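PDB 1I0R: conserved hypothetical protein from Archaeoglobus fulgidus, which reduces ferric iron bound in a variety of chelators (siderophores) with NADH or NADPH as electron donor, binding FMN and working as a homodimer. Local coordinates for residues K8-V16 / V144-L152. Residues are numbered along the deposited sequence; the frame is centred on the assembly and turned at random.
Sequences KISYGLYIV and VLTYADYHL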
loop_
_atom_site.group_PDB
_atom_site.type_symbol
_atom_site.label_atom_id
_atom_site.label_comp_id
_atom_site.label_asym_id
_atom_site.label_seq_id
_atom_site.Cartn_x
_atom_site.Cartn_y
_atom_site.Cartn_z
ATOM N N LYS B 8 -0.002 8.071 -9.028
ATOM C CA LYS B 8 -0.836 7.030 -9.615
ATOM C C LYS B 8 -0.882 5.802 -8.701
ATOM O O LYS B 8 -1.645 4.874 -8.947
ATOM C CB LYS B 8 -0.323 6.636 -11.009
ATOM C CG LYS B 8 -0.299 7.795 -12.022
ATOM C CD LYS B 8 -1.686 8.395 -12.213
ATOM C CE LYS B 8 -1.642 9.396 -13.354
ATOM N NZ LYS B 8 -2.943 10.101 -13.486
ATOM N N ILE B 9 -0.044 5.789 -7.663
ATOM C CA ILE B 9 -0.029 4.688 -6.690
ATOM C C ILE B 9 -1.246 4.863 -5.755
ATOM O O ILE B 9 -1.537 5.979 -5.286
ATOM C CB ILE B 9 1.281 4.709 -5.868
ATOM C CG1 ILE B 9 2.463 4.460 -6.809
ATOM C CG2 ILE B 9 1.228 3.683 -4.731
ATOM C CD1 ILE B 9 3.824 4.605 -6.119
ATOM N N SER B 10 -1.948 3.764 -5.479
ATOM C CA SER B 10 -3.171 3.799 -4.655
ATOM C C SER B 10 -2.960 3.490 -3.159
ATOM O O SER B 10 -2.154 2.638 -2.784
ATOM C CB SER B 10 -4.210 2.806 -5.227
ATOM O OG SER B 10 -4.636 3.196 -6.540
ATOM N N TYR B 11 -3.703 4.199 -2.300
ATOM C CA TYR B 11 -3.620 4.004 -0.852
ATOM C C TYR B 11 -4.986 4.119 -0.191
ATOM O O TYR B 11 -5.944 4.631 -0.780
ATOM C CB TYR B 11 -2.772 5.093 -0.178
ATOM C CG TYR B 11 -1.377 5.317 -0.706
ATOM C CD1 TYR B 11 -1.157 6.058 -1.869
ATOM C CD2 TYR B 11 -0.277 4.783 -0.039
ATOM C CE1 TYR B 11 0.130 6.252 -2.364
ATOM C CE2 TYR B 11 1.010 4.968 -0.507
ATOM C CZ TYR B 11 1.217 5.695 -1.678
ATOM O OH TYR B 11 2.464 5.819 -2.223
ATOM N N GLY B 12 -5.051 3.634 1.045
ATOM C CA GLY B 12 -6.273 3.800 1.828
ATOM C C GLY B 12 -6.030 5.020 2.731
ATOM O O GLY B 12 -5.081 5.770 2.533
ATOM N N LEU B 13 -6.932 5.253 3.691
ATOM C CA LEU B 13 -6.745 6.342 4.681
ATOM C C LEU B 13 -7.053 5.700 6.039
ATOM O O LEU B 13 -8.075 5.039 6.220
ATOM C CB LEU B 13 -7.658 7.549 4.421
ATOM C CG LEU B 13 -7.047 8.801 5.071
ATOM C CD1 LEU B 13 -5.723 9.191 4.354
ATOM C CD2 LEU B 13 -8.048 9.957 4.998
ATOM N N TYR B 14 -6.139 5.905 6.982
ATOM C CA TYR B 14 -6.210 5.237 8.279
ATOM C C TYR B 14 -5.802 6.128 9.423
ATOM O O TYR B 14 -5.218 7.189 9.225
ATOM C CB TYR B 14 -5.211 4.060 8.299
ATOM C CG TYR B 14 -5.174 3.202 7.039
ATOM C CD1 TYR B 14 -4.397 3.558 5.937
ATOM C CD2 TYR B 14 -5.958 2.069 6.953
ATOM C CE1 TYR B 14 -4.415 2.782 4.759
ATOM C CE2 TYR B 14 -5.987 1.295 5.798
ATOM C CZ TYR B 14 -5.218 1.657 4.706
ATOM O OH TYR B 14 -5.326 0.877 3.564
ATOM N N ILE B 15 -6.154 5.677 10.624
ATOM C CA ILE B 15 -5.670 6.320 11.824
ATOM C C ILE B 15 -4.732 5.251 12.378
ATOM O O ILE B 15 -5.133 4.074 12.510
ATOM C CB ILE B 15 -6.738 6.536 12.918
ATOM C CG1 ILE B 15 -7.928 7.340 12.416
ATOM C CG2 ILE B 15 -6.059 7.259 14.107
ATOM C CD1 ILE B 15 -8.989 7.563 13.534
ATOM N N VAL B 16 -3.488 5.624 12.672
ATOM C CA VAL B 16 -2.528 4.684 13.269
ATOM C C VAL B 16 -2.351 5.151 14.720
ATOM O O VAL B 16 -2.053 6.328 14.968
ATOM C CB VAL B 16 -1.162 4.682 12.526
ATOM C CG1 VAL B 16 -0.161 3.767 13.241
ATOM C CG2 VAL B 16 -1.371 4.184 11.068
ATOM N N VAL B 144 -14.972 1.839 2.317
ATOM C CA VAL B 144 -13.786 2.484 2.865
ATOM C C VAL B 144 -13.424 3.756 2.122
ATOM O O VAL B 144 -13.809 3.960 0.969
ATOM C CB VAL B 144 -12.536 1.548 2.842
ATOM C CG1 VAL B 144 -12.836 0.257 3.569
ATOM C CG2 VAL B 144 -12.081 1.298 1.410
ATOM N N LEU B 145 -12.683 4.615 2.804
ATOM C CA LEU B 145 -12.213 5.869 2.235
ATOM C C LEU B 145 -10.815 5.655 1.656
ATOM O O LEU B 145 -9.914 5.215 2.358
ATOM C CB LEU B 145 -12.151 6.951 3.330
ATOM C CG LEU B 145 -11.582 8.333 2.957
ATOM C CD1 LEU B 145 -12.460 8.955 1.870
ATOM C CD2 LEU B 145 -11.520 9.249 4.194
ATOM N N THR B 146 -10.635 5.931 0.370
ATOM C CA THR B 146 -9.311 5.781 -0.227
ATOM C C THR B 146 -8.624 7.135 -0.162
ATOM O O THR B 146 -9.278 8.156 0.045
ATOM C CB THR B 146 -9.375 5.344 -1.698
ATOM O OG1 THR B 146 -9.940 6.397 -2.483
ATOM C CG2 THR B 146 -10.228 4.098 -1.846
ATOM N N TYR B 147 -7.306 7.145 -0.307
ATOM C CA TYR B 147 -6.545 8.391 -0.277
ATOM C C TYR B 147 -6.944 9.305 -1.436
ATOM O O TYR B 147 -7.064 10.520 -1.262
ATOM C CB TYR B 147 -5.040 8.083 -0.328
ATOM C CG TYR B 147 -4.140 9.296 -0.353
ATOM C CD1 TYR B 147 -4.042 10.136 0.752
ATOM C CD2 TYR B 147 -3.357 9.585 -1.471
ATOM C CE1 TYR B 147 -3.178 11.239 0.747
ATOM C CE2 TYR B 147 -2.489 10.687 -1.489
ATOM C CZ TYR B 147 -2.406 11.502 -0.374
ATOM O OH TYR B 147 -1.520 12.565 -0.365
ATOM N N ALA B 148 -7.157 8.719 -2.613
ATOM C CA ALA B 148 -7.543 9.505 -3.774
ATOM C C ALA B 148 -8.913 10.141 -3.519
ATOM O O ALA B 148 -9.134 11.288 -3.910
ATOM C CB ALA B 148 -7.576 8.622 -5.014
ATOM N N ASP B 149 -9.813 9.401 -2.861
ATOM C CA ASP B 149 -11.165 9.886 -2.525
ATOM C C ASP B 149 -11.016 11.118 -1.644
ATOM O O ASP B 149 -11.606 12.165 -1.901
ATOM C CB ASP B 149 -11.960 8.852 -1.705
ATOM C CG ASP B 149 -12.454 7.674 -2.524
ATOM O OD1 ASP B 149 -12.655 6.582 -1.916
ATOM O OD2 ASP B 149 -12.670 7.833 -3.748
ATOM N N TYR B 150 -10.233 10.962 -0.580
ATOM C CA TYR B 150 -9.998 12.040 0.363
ATOM C C TYR B 150 -9.539 13.303 -0.356
ATOM O O TYR B 150 -10.034 14.404 -0.097
ATOM C CB TYR B 150 -8.948 11.597 1.388
ATOM C CG TYR B 150 -8.462 12.702 2.291
ATOM C CD1 TYR B 150 -9.279 13.224 3.294
ATOM C CD2 TYR B 150 -7.202 13.260 2.106
ATOM C CE1 TYR B 150 -8.848 14.282 4.088
ATOM C CE2 TYR B 150 -6.764 14.310 2.890
ATOM C CZ TYR B 150 -7.584 14.816 3.876
ATOM O OH TYR B 150 -7.115 15.843 4.660
ATOM N N HIS B 151 -8.591 13.136 -1.265
ATOM C CA HIS B 151 -8.060 14.259 -2.015
ATOM C C HIS B 151 -9.115 14.970 -2.853
ATOM O O HIS B 151 -9.216 16.194 -2.829
ATOM C CB HIS B 151 -6.934 13.783 -2.915
ATOM C CG HIS B 151 -5.641 14.475 -2.656
ATOM N ND1 HIS B 151 -4.961 14.354 -1.463
ATOM C CD2 HIS B 151 -4.923 15.333 -3.417
ATOM C CE1 HIS B 151 -3.878 15.111 -1.499
ATOM N NE2 HIS B 151 -3.833 15.715 -2.674
ATOM N N LEU B 152 -9.890 14.206 -3.607
ATOM C CA LEU B 152 -10.928 14.802 -4.432
ATOM C C LEU B 152 -11.904 15.538 -3.523
ATOM O O LEU B 152 -12.118 16.740 -3.677
ATOM C CB LEU B 152 -11.657 13.720 -5.236
ATOM C CG LEU B 152 -10.817 12.982 -6.285
ATOM C CD1 LEU B 152 -11.629 11.843 -6.877
ATOM C CD2 LEU B 152 -10.363 13.953 -7.373
HETATM O O HOH W 1 -5.680 6.161 -3.513
HETATM O O HOH W 2 -9.423 3.424 4.166
#
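L13 is the bump, and L145 and the first turn of helix 147-155 supply the hollow, in a contact that shows how the FMN-binding barrel of this flavin reductase family member holds a peripheral helix against the lead-in to its strand 14-20. The isobutyl group stands between L145, Y147 and Y150. With CG anti to the backbone N (chi1 -157°), the side chain of L13 reaches in alongside L145, and their CD2 methyls meet at 3.6 Å. The same CD2 of L13 makes an off-centre CH-pi contact with the Y150 ring, 4.3 Å from its centroid, while CD1 touches the edge of the Y147 ring. I76 of helix 73-78 touches both L145 and Y150.

Y11 and Y147 lie side by side on the neighbouring patch, CB to CB 3.8 Å, their rings oblique at 77°. The Y11 ring continues away from the helix to N30, an FMN-binding residue, and its OH is hydrogen-bonded to Q34 N of the second subunit, so one side chain spans helix, flavin site and dimer interface. Y147 to L152 belong to the NADP(+) site, and the contact thereby ties that helical segment to the barrel.

Backbone bonds join the two segments beside the packing. Y147 N donates almost straight (177°) to Y11 O at 2.9 Å, from above the carbonyl plane. L13 N makes a weak bond to L145 O, and water 2 links the same two atoms; water 1 accepts from both Y11 N and A148 N. The helix starts with a capping box, in which T146 N donates to D149 OD1 at 3.1 Å. G12 O, buried by the contact, has no polar partner and lies 3.7 Å from Y147 CB.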